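Local coordinates for conserved hypothetical protein (PDB 2FEX) that is of unknown function but belongs to the DJ-1/PfpI family, whose alpha/beta fold is related to that of class I glutamine amidotransferase domains, at residues T2-A7 and A18-A23; Q10-W15 and L48-D53; T54-L59 and T79-G84; N121-H126 and P130-E135. One frame throughout, in Å; residues are numbered along the deposited sequence.

Contact 1 (T2-A7 and A18-A23)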
# COMPACT_ATOMS: atom_id res chain seq x y z
N THR A 2 -1.59 13.92 -17.31
CA THR A 2 -2.51 12.85 -17.03
C THR A 2 -2.94 13.03 -15.57
O THR A 2 -2.10 13.32 -14.73
CB THR A 2 -1.84 11.46 -17.20
OG1 THR A 2 -1.45 11.29 -18.58
CG2 THR A 2 -2.75 10.36 -16.81
N ARG A 3 -4.24 12.84 -15.31
CA ARG A 3 -4.76 12.97 -13.95
C ARG A 3 -5.62 11.76 -13.64
O ARG A 3 -6.44 11.35 -14.47
CB ARG A 3 -5.63 14.22 -13.81
CG ARG A 3 -4.94 15.57 -13.87
CD ARG A 3 -6.02 16.69 -13.67
NE ARG A 3 -6.08 17.21 -12.30
CZ ARG A 3 -7.17 17.73 -11.72
NH1 ARG A 3 -8.33 17.80 -12.37
NH2 ARG A 3 -7.09 18.19 -10.47
N ILE A 4 -5.42 11.18 -12.44
CA ILE A 4 -6.15 9.97 -12.10
C ILE A 4 -6.87 10.30 -10.81
O ILE A 4 -6.23 10.77 -9.85
CB ILE A 4 -5.18 8.79 -11.83
CG1 ILE A 4 -4.39 8.43 -13.15
CG2 ILE A 4 -5.92 7.55 -11.22
CD1 ILE A 4 -3.35 7.25 -12.93
N ALA A 5 -8.16 9.99 -10.74
CA ALA A 5 -8.93 10.12 -9.50
C ALA A 5 -8.94 8.76 -8.81
O ALA A 5 -9.23 7.71 -9.43
CB ALA A 5 -10.38 10.52 -9.82
N ILE A 6 -8.67 8.80 -7.51
CA ILE A 6 -8.69 7.57 -6.71
C ILE A 6 -9.82 7.75 -5.70
O ILE A 6 -9.79 8.68 -4.85
CB ILE A 6 -7.33 7.30 -6.01
CG1 ILE A 6 -6.30 7.05 -7.15
CG2 ILE A 6 -7.52 6.09 -5.05
CD1 ILE A 6 -4.93 6.68 -6.61
N ALA A 7 -10.84 6.90 -5.81
CA ALA A 7 -12.05 7.06 -5.01
C ALA A 7 -11.91 6.24 -3.73
O ALA A 7 -12.22 5.03 -3.71
CB ALA A 7 -13.32 6.58 -5.83
N ALA A 18 -2.00 1.75 -3.55
CA ALA A 18 -0.76 2.36 -3.08
C ALA A 18 0.37 2.41 -4.10
O ALA A 18 1.01 3.46 -4.34
CB ALA A 18 -0.27 1.55 -1.80
N LEU A 19 0.66 1.25 -4.68
CA LEU A 19 1.71 1.21 -5.70
C LEU A 19 1.38 2.11 -6.92
O LEU A 19 2.25 2.83 -7.40
CB LEU A 19 1.95 -0.25 -6.08
CG LEU A 19 3.06 -0.40 -7.09
CD1 LEU A 19 4.44 0.16 -6.51
CD2 LEU A 19 3.22 -1.93 -7.35
N LEU A 20 0.13 2.04 -7.39
CA LEU A 20 -0.26 2.87 -8.52
C LEU A 20 -0.07 4.34 -8.19
O LEU A 20 0.54 5.07 -9.00
CB LEU A 20 -1.71 2.62 -8.93
CG LEU A 20 -2.07 3.70 -9.97
CD1 LEU A 20 -1.55 3.32 -11.33
CD2 LEU A 20 -3.55 4.08 -9.98
N ALA A 21 -0.62 4.79 -7.07
CA ALA A 21 -0.54 6.22 -6.77
C ALA A 21 0.90 6.66 -6.59
O ALA A 21 1.33 7.69 -7.12
CB ALA A 21 -1.38 6.57 -5.52
N ALA A 22 1.67 5.88 -5.82
CA ALA A 22 3.05 6.31 -5.51
C ALA A 22 3.91 6.37 -6.78
O ALA A 22 4.68 7.32 -6.97
CB ALA A 22 3.66 5.33 -4.51
N ALA A 23 3.81 5.34 -7.64
CA ALA A 23 4.65 5.29 -8.86
C ALA A 23 4.20 6.37 -9.85
O ALA A 23 5.03 7.11 -10.37
CB ALA A 23 4.56 3.92 -9.50

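Contact 2 (Q10-W15 and L48-D53). With SO4 (sulfate ion), chain D.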
# COMPACT_ATOMS: atom_id res chain seq x y z
N GLN A 10 -14.28 4.99 3.60
CA GLN A 10 -13.99 4.44 4.93
C GLN A 10 -13.57 2.98 4.78
O GLN A 10 -14.19 2.22 4.00
CB GLN A 10 -15.24 4.55 5.80
CG GLN A 10 -15.55 6.00 6.19
CD GLN A 10 -14.58 6.60 7.22
OE1 GLN A 10 -13.58 5.99 7.64
NE2 GLN A 10 -14.94 7.81 7.70
N ASP A 11 -12.51 2.60 5.50
CA ASP A 11 -12.02 1.21 5.54
C ASP A 11 -11.51 0.78 4.17
O ASP A 11 -11.52 -0.39 3.83
CB ASP A 11 -13.14 0.25 6.02
CG ASP A 11 -13.54 0.51 7.44
OD1 ASP A 11 -12.64 0.66 8.29
OD2 ASP A 11 -14.74 0.57 7.66
N PHE A 12 -10.93 1.73 3.39
CA PHE A 12 -10.32 1.31 2.11
C PHE A 12 -9.08 0.43 2.36
O PHE A 12 -8.40 0.56 3.41
CB PHE A 12 -9.96 2.50 1.18
CG PHE A 12 -8.76 3.33 1.62
CD1 PHE A 12 -7.46 3.02 1.08
CD2 PHE A 12 -8.94 4.46 2.46
CE1 PHE A 12 -6.30 3.86 1.43
CE2 PHE A 12 -7.82 5.29 2.80
CZ PHE A 12 -6.52 4.95 2.28
N ALA A 13 -8.84 -0.47 1.39
CA ALA A 13 -7.73 -1.43 1.52
C ALA A 13 -6.41 -0.69 1.17
O ALA A 13 -6.14 -0.36 0.02
CB ALA A 13 -7.96 -2.63 0.54
N ASP A 14 -5.59 -0.45 2.20
CA ASP A 14 -4.37 0.40 2.01
C ASP A 14 -3.50 -0.10 0.88
O ASP A 14 -2.88 0.71 0.18
CB ASP A 14 -3.48 0.41 3.26
CG ASP A 14 -4.23 0.83 4.52
OD1 ASP A 14 -3.68 1.73 5.24
OD2 ASP A 14 -5.30 0.27 4.81
N TRP A 15 -3.40 -1.44 0.72
CA TRP A 15 -2.40 -1.98 -0.23
C TRP A 15 -2.89 -1.92 -1.70
O TRP A 15 -2.13 -2.24 -2.62
CB TRP A 15 -2.07 -3.44 0.11
CG TRP A 15 -3.18 -4.39 -0.14
CD1 TRP A 15 -3.38 -5.13 -1.29
CD2 TRP A 15 -4.21 -4.77 0.78
NE1 TRP A 15 -4.53 -5.93 -1.14
CE2 TRP A 15 -5.05 -5.72 0.11
CE3 TRP A 15 -4.54 -4.37 2.07
CZ2 TRP A 15 -6.19 -6.26 0.72
CZ3 TRP A 15 -5.69 -4.92 2.68
CH2 TRP A 15 -6.48 -5.89 2.01
N LEU A 48 -4.83 4.70 8.64
CA LEU A 48 -4.43 6.04 8.14
C LEU A 48 -5.66 6.97 8.17
O LEU A 48 -6.67 6.66 7.54
CB LEU A 48 -3.96 5.99 6.66
CG LEU A 48 -2.70 5.17 6.39
CD1 LEU A 48 -2.53 5.13 4.86
CD2 LEU A 48 -1.45 5.81 7.10
N LYS A 49 -5.49 8.16 8.76
CA LYS A 49 -6.57 9.20 8.69
C LYS A 49 -6.27 10.12 7.50
O LYS A 49 -5.37 10.95 7.54
CB LYS A 49 -6.61 10.00 10.02
CG LYS A 49 -6.78 9.15 11.30
CD LYS A 49 -7.76 8.03 11.14
CE LYS A 49 -7.99 7.34 12.51
NZ LYS A 49 -6.82 6.46 12.91
N VAL A 50 -6.99 9.89 6.39
CA VAL A 50 -6.69 10.57 5.14
C VAL A 50 -7.67 11.71 4.86
O VAL A 50 -8.91 11.50 4.88
CB VAL A 50 -6.78 9.56 3.99
CG1 VAL A 50 -6.45 10.29 2.67
CG2 VAL A 50 -5.78 8.36 4.29
N THR A 51 -7.13 12.90 4.60
CA THR A 51 -7.98 14.03 4.17
C THR A 51 -7.86 14.01 2.64
O THR A 51 -6.77 14.24 2.07
CB THR A 51 -7.41 15.34 4.74
OG1 THR A 51 -7.60 15.33 6.15
CG2 THR A 51 -8.17 16.52 4.11
N PRO A 52 -8.99 13.80 1.93
CA PRO A 52 -8.93 13.78 0.47
C PRO A 52 -8.86 15.21 -0.12
O PRO A 52 -9.01 16.23 0.60
CB PRO A 52 -10.28 13.16 0.09
CG PRO A 52 -11.23 13.77 1.11
CD PRO A 52 -10.39 13.66 2.43
N ASP A 53 -8.66 15.28 -1.44
CA ASP A 53 -8.74 16.53 -2.15
C ASP A 53 -10.17 17.02 -2.39
O ASP A 53 -10.41 18.23 -2.38
CB ASP A 53 -8.07 16.36 -3.52
CG ASP A 53 -6.60 15.96 -3.39
OD1 ASP A 53 -5.84 16.81 -2.82
OD2 ASP A 53 -6.24 14.85 -3.78
S SO4 D . -7.59 4.17 15.55
O1 SO4 D . -7.30 3.77 14.18
O2 SO4 D . -6.62 3.60 16.55
O3 SO4 D . -7.52 5.65 15.61
O4 SO4 D . -8.94 3.66 15.89

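Contact 3 (T54-L59 and T79-G84)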
# COMPACT_ATOMS: atom_id res chain seq x y z
N THR A 54 -11.09 16.06 -2.63
CA THR A 54 -12.41 16.46 -3.07
C THR A 54 -13.44 15.37 -2.78
O THR A 54 -13.11 14.37 -2.09
CB THR A 54 -12.32 16.81 -4.60
OG1 THR A 54 -13.46 17.58 -4.97
CG2 THR A 54 -12.19 15.53 -5.42
N SER A 55 -14.69 15.60 -3.23
CA SER A 55 -15.75 14.63 -3.04
C SER A 55 -16.00 13.93 -4.39
O SER A 55 -15.65 14.43 -5.48
CB SER A 55 -17.07 15.36 -2.66
OG SER A 55 -17.40 16.34 -3.67
N TYR A 56 -16.71 12.80 -4.32
CA TYR A 56 -17.06 12.06 -5.55
C TYR A 56 -17.86 12.96 -6.50
O TYR A 56 -17.65 12.91 -7.72
CB TYR A 56 -17.94 10.87 -5.21
CG TYR A 56 -17.23 9.64 -4.64
CD1 TYR A 56 -15.94 9.74 -4.08
CD2 TYR A 56 -17.93 8.41 -4.56
CE1 TYR A 56 -15.34 8.57 -3.51
CE2 TYR A 56 -17.37 7.27 -4.01
CZ TYR A 56 -16.09 7.35 -3.47
OH TYR A 56 -15.51 6.25 -2.93
N ASP A 57 -18.77 13.79 -5.95
CA ASP A 57 -19.68 14.51 -6.82
C ASP A 57 -18.95 15.66 -7.53
O ASP A 57 -19.49 16.21 -8.49
CB ASP A 57 -20.85 15.05 -6.00
CG ASP A 57 -20.37 15.93 -4.86
OD1 ASP A 57 -19.91 15.38 -3.83
OD2 ASP A 57 -20.40 17.15 -5.01
N ALA A 58 -17.73 15.99 -7.10
CA ALA A 58 -16.96 17.02 -7.78
C ALA A 58 -16.01 16.45 -8.84
O ALA A 58 -15.31 17.24 -9.53
CB ALA A 58 -16.15 17.85 -6.76
N LEU A 59 -15.93 15.14 -8.97
CA LEU A 59 -15.02 14.57 -9.95
C LEU A 59 -15.62 14.75 -11.36
O LEU A 59 -16.74 14.27 -11.63
CB LEU A 59 -14.81 13.07 -9.67
CG LEU A 59 -14.14 12.75 -8.33
CD1 LEU A 59 -14.09 11.24 -8.16
CD2 LEU A 59 -12.64 13.32 -8.34
N THR A 79 -22.22 -0.16 4.19
CA THR A 79 -22.16 1.31 4.16
C THR A 79 -21.46 1.86 2.90
O THR A 79 -20.97 2.99 2.90
CB THR A 79 -21.39 1.88 5.38
OG1 THR A 79 -20.03 1.39 5.37
CG2 THR A 79 -22.09 1.50 6.67
N ALA A 80 -21.41 1.07 1.84
CA ALA A 80 -20.70 1.55 0.65
C ALA A 80 -21.43 2.66 -0.08
O ALA A 80 -22.67 2.76 0.01
CB ALA A 80 -20.43 0.39 -0.32
N ALA A 81 -20.65 3.48 -0.79
CA ALA A 81 -21.19 4.54 -1.63
C ALA A 81 -21.88 3.96 -2.87
O ALA A 81 -21.42 2.99 -3.42
CB ALA A 81 -20.09 5.49 -2.04
N ASP A 82 -22.93 4.64 -3.35
CA ASP A 82 -23.53 4.29 -4.63
C ASP A 82 -22.59 4.82 -5.73
O ASP A 82 -22.35 6.03 -5.80
CB ASP A 82 -24.90 5.00 -4.73
CG ASP A 82 -25.61 4.80 -6.05
OD1 ASP A 82 -25.14 4.10 -6.96
OD2 ASP A 82 -26.75 5.38 -6.15
N LEU A 83 -22.08 3.92 -6.56
CA LEU A 83 -21.09 4.30 -7.58
C LEU A 83 -21.71 4.51 -8.95
O LEU A 83 -21.00 4.90 -9.87
CB LEU A 83 -20.00 3.21 -7.70
CG LEU A 83 -19.19 3.01 -6.40
CD1 LEU A 83 -18.23 1.81 -6.65
CD2 LEU A 83 -18.39 4.25 -6.11
N GLY A 84 -23.00 4.23 -9.10
CA GLY A 84 -23.61 4.16 -10.46
C GLY A 84 -23.42 5.48 -11.25
O GLY A 84 -22.95 5.44 -12.43

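Contact 4 (N121-H126 and P130-E135)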
# COMPACT_ATOMS: atom_id res chain seq x y z
N ASN A 121 -12.48 -10.92 -7.18
CA ASN A 121 -12.00 -11.84 -6.14
C ASN A 121 -12.48 -13.26 -6.39
O ASN A 121 -11.76 -14.23 -6.05
CB ASN A 121 -12.50 -11.39 -4.77
CG ASN A 121 -11.74 -10.18 -4.27
OD1 ASN A 121 -10.59 -9.95 -4.67
ND2 ASN A 121 -12.40 -9.39 -3.39
N ALA A 122 -13.68 -13.36 -6.96
CA ALA A 122 -14.30 -14.63 -7.36
C ALA A 122 -15.53 -14.33 -8.22
O ALA A 122 -16.15 -13.24 -8.05
CB ALA A 122 -14.77 -15.38 -6.10
N LEU A 123 -15.91 -15.29 -9.07
CA LEU A 123 -17.12 -15.08 -9.87
C LEU A 123 -18.33 -14.87 -8.92
O LEU A 123 -19.19 -14.02 -9.17
CB LEU A 123 -17.39 -16.28 -10.79
CG LEU A 123 -18.70 -16.27 -11.59
CD1 LEU A 123 -18.88 -15.04 -12.43
CD2 LEU A 123 -18.69 -17.53 -12.46
N ALA A 124 -18.35 -15.63 -7.81
CA ALA A 124 -19.52 -15.56 -6.88
C ALA A 124 -19.62 -14.16 -6.22
O ALA A 124 -20.74 -13.68 -5.91
CB ALA A 124 -19.41 -16.62 -5.82
N SER A 125 -18.48 -13.51 -6.01
CA SER A 125 -18.44 -12.12 -5.52
C SER A 125 -19.17 -11.17 -6.47
O SER A 125 -19.95 -10.32 -6.02
CB SER A 125 -17.01 -11.64 -5.26
OG SER A 125 -16.37 -12.48 -4.31
N HIS A 126 -18.96 -11.35 -7.78
CA HIS A 126 -19.68 -10.51 -8.75
C HIS A 126 -21.17 -10.85 -8.79
O HIS A 126 -22.03 -9.98 -8.88
CB HIS A 126 -19.05 -10.67 -10.15
CG HIS A 126 -17.72 -9.95 -10.30
ND1 HIS A 126 -17.02 -9.42 -9.23
CD2 HIS A 126 -16.95 -9.72 -11.40
CE1 HIS A 126 -15.90 -8.85 -9.67
NE2 HIS A 126 -15.82 -9.05 -10.98
N PRO A 130 -27.21 -8.37 -8.32
CA PRO A 130 -28.17 -8.77 -9.38
C PRO A 130 -27.99 -8.10 -10.73
O PRO A 130 -28.32 -8.68 -11.77
CB PRO A 130 -29.56 -8.42 -8.79
CG PRO A 130 -29.34 -7.95 -7.47
CD PRO A 130 -27.86 -7.84 -7.13
N ALA A 131 -27.43 -6.89 -10.75
CA ALA A 131 -27.19 -6.20 -12.02
C ALA A 131 -26.02 -6.78 -12.82
O ALA A 131 -25.83 -6.40 -13.97
CB ALA A 131 -27.00 -4.63 -11.79
N TYR A 132 -25.21 -7.64 -12.18
CA TYR A 132 -24.04 -8.18 -12.89
C TYR A 132 -24.52 -9.25 -13.86
O TYR A 132 -25.03 -10.28 -13.45
CB TYR A 132 -23.11 -8.82 -11.88
CG TYR A 132 -22.01 -9.60 -12.52
CD1 TYR A 132 -20.96 -8.94 -13.18
CD2 TYR A 132 -21.99 -11.00 -12.42
CE1 TYR A 132 -19.91 -9.68 -13.76
CE2 TYR A 132 -20.95 -11.78 -12.98
CZ TYR A 132 -19.91 -11.11 -13.65
OH TYR A 132 -18.89 -11.88 -14.17
N ARG A 133 -24.38 -8.96 -15.15
CA ARG A 133 -24.78 -9.91 -16.20
C ARG A 133 -23.58 -10.33 -17.06
O ARG A 133 -23.76 -10.83 -18.20
CB ARG A 133 -25.92 -9.30 -17.05
CG ARG A 133 -27.16 -8.81 -16.24
CD ARG A 133 -27.81 -9.99 -15.51
NE ARG A 133 -28.19 -11.02 -16.48
CZ ARG A 133 -28.28 -12.34 -16.25
NH1 ARG A 133 -28.03 -12.85 -15.04
NH2 ARG A 133 -28.65 -13.14 -17.24
N GLY A 134 -22.38 -10.18 -16.50
CA GLY A 134 -21.13 -10.44 -17.25
C GLY A 134 -20.50 -11.83 -17.07
O GLY A 134 -19.34 -12.03 -17.47
N GLU A 135 -21.21 -12.79 -16.47
CA GLU A 135 -20.59 -14.09 -16.15
C GLU A 135 -19.83 -14.71 -17.33
O GLU A 135 -18.77 -15.29 -17.13
CB GLU A 135 -21.64 -15.08 -15.61
CG GLU A 135 -21.06 -16.42 -15.26
CD GLU A 135 -22.05 -17.38 -14.57
OE1 GLU A 135 -23.14 -16.92 -14.11
OE2 GLU A 135 -21.69 -18.60 -14.49

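Contact 1 (T2-A7 and A18-A23)
This is a buried, wholly apolar helix-on-sheet contact, in which Ile4 and Ile6 of strand 3-7 meet Leu20 and Ala21 of helix 18-27. The two isoleucines are alternate residues of the strand, and both leave it toward the helix. The tightest touch is between the methyl groups Ile6 CD1 and Ala21 CB, 3.7 Å apart. Ile6 puts CG1 beside the backbone N and opposite the carbonyl carbon (chi1 -65°), and from there its extended chain carries CD1 across to the helix. Leu20 comes in from the helix side with CD2, which lies 4.3 Å from Ile4 CD1 and 4.5 Å from Ile6 CD1, so that one methyl meets the ends of both strand side chains; Leu20 has two deposited conformers, and these distances hold for one of them. The two elements open the beta-alpha-beta unit of strand 3-7, helix 18-27 and strand 31-36, a building block of the parallel sheet in this fold. The short segment axes approach to 10.7 Å at their closest, with N-to-C directions 148° apart, since the helix returns against the strand direction. Leu20 also packs on Ala162, Ile165 and Leu166 of helix 158-168, and both isoleucines touch Ile32 of the neighbouring strand. Where the helix begins, Ala18 rests on Asp14 of the second subunit and Leu19 on Trp15 of that same subunit.

Contact 2 (Q10-W15 and L48-D53)
Phe12 and Val50 cross at about a right angle: the phenyl ring of the loop 10-15 turns its rim to the valine, and Val50 CG2 sits near the ring plane, 4.0 Å from Phe12 CE2 and equally far from CZ. The ring reaches it because Phe12 holds CG between the backbone N and the carbonyl carbon (chi1 73°), which swings the far end of the side chain toward strand 49-51. Beside this pair, Asp14 and Leu48 meet at a slant, with Asp14 OD1 3.6 Å from Leu48 CD1. That touch is packing, not bonding. The polar needs of Asp14 are met by the connection of the beta hairpin 42-43/49-51: Ser44 OG bonds to OD1 and Gly46 N to OD2, while Leu48 N bonds to the same Ser44 hydroxyl. Lys49 leaves the backbone away from the loop. Its bent side chain places NZ 2.9 Å from O3 and 3.0 Å from O1 of a sulfate ion, probably from the crystallisation liquor, and Gly47 O is a further partner of NZ. Residues 49 to 51 pair antiparallel with a strand of the second subunit, and Val50 touches Leu48 of that subunit. The contact thus joins a hydrophobic touch to a buried carboxylate held by two hydrogen bonds, a setting that would probably favour its charged form and fix the hairpin against the loop.

Contact 3 (T54-L59 and T79-G84)
Across this contact the backbones stay well apart, with Tyr56 and Leu83 nearest at 9.0 Å between CA atoms, and side chains bridge the distance between a 3-10 turn and the loop leading into helix 84-92. One ring carbon does the work: Tyr56 CE2 lies 3.8 Å from Ala81 CB and 3.8 Å from Leu83 CD2, so the two methyl groups share the same corner of the ring, each approaching it obliquely. Tyr56 leaves its backbone toward the loop, whereas Leu83 sets off to the side and turns back, CG lying beside its backbone N (chi1 -63°) and CD2 ending at the tyrosine. In the DJ-1/PfpI fold seen here, the turn 56-58 follows strand 54-55, an outermost strand of the main sheet within this chain, and the contact ties that border to the start of a helix. Leu86 of that helix also packs on Tyr56, and the phenol OH is hydrogen-bonded to Leu8 O, which anchors the far end of the ring. Arg89 NH1 bonds to the carbonyls of both Tyr56 and Leu59. On the loop side, Asp82 OD1 accepts a capping bond from Gly84 N, 3.0 Å long with an N-H...O angle of 162°, the donor coming from above the carboxylate plane. In the Asp57 conformer given, Ser55 OG is hydrogen-bonded to Asp57 OD1 over 2.7 Å.

Contact 4 (N121-H126 and P130-E135)
Tyr132 sets a ring face on His126 and its edge against Leu123, closing the loop that follows the short helix 123-127 back onto that helix through an edge-to-face aromatic pair and a CH-pi contact. The side chain starts at CB, which lies 3.4 Å from the backbone carbonyl oxygen of His126. With CG opposite the backbone N (chi1 170°), the ring is carried back along the helix, from His126 toward Leu123; CG and CD2 are still close to the same carbonyl oxygen. The middle of the ring then passes over His126 CB, which stands 3.5 Å from the ring centroid and almost on the ring normal, a clear CH-pi contact. The imidazole itself turns its edge to the same face, with centroids 5.2 Å apart and planes at 72°, and His126 CD2 comes 3.8 Å from Tyr132 CE1. The other face of the phenol ring is covered by Gly134 N, 3.6 Å above its centre, so the ring is held between its own loop and the helix. Farther out, CE2 approaches Leu123 CD1 at the ring edge. The phenol OH is hydrogen-bonded to His118 NE2, while the imidazole is fixed by Ser105 OG at ND1 and Thr119 O at NE2. Both Leu123 methyls lie against Glu135 CG, and Leu123 CD2 is also 3.8 Å from Glu135 OE2; Glu135 OE1 forms a salt bridge with Lys127. At the tip of the tyrosine, Tyr132 OH rests 3.6 Å from Leu123 CD1.

Overall arrangement
Contacts 1 and 3 both reach the main sheet and meet directly, Ala5 CB packing on Leu59 CD2 at 3.9 Å. Contacts 1 and 2 interleave along the chain, their centres about 13 Å apart, and both touch the second subunit, which contact 3 does not. Contact 4 lies apart, centred about 26 Å from the centres of contacts 1 and 2, and on the opposite side of the chain's centre from contact 1. Asn121, in the segment 121-126 of contact 4, touches Cys101, which lies in a sequence consistent with the nucleophile elbow of this family, and the Leu83 side chain of contact 3 lies near, without touching, the residues of that putative elbow.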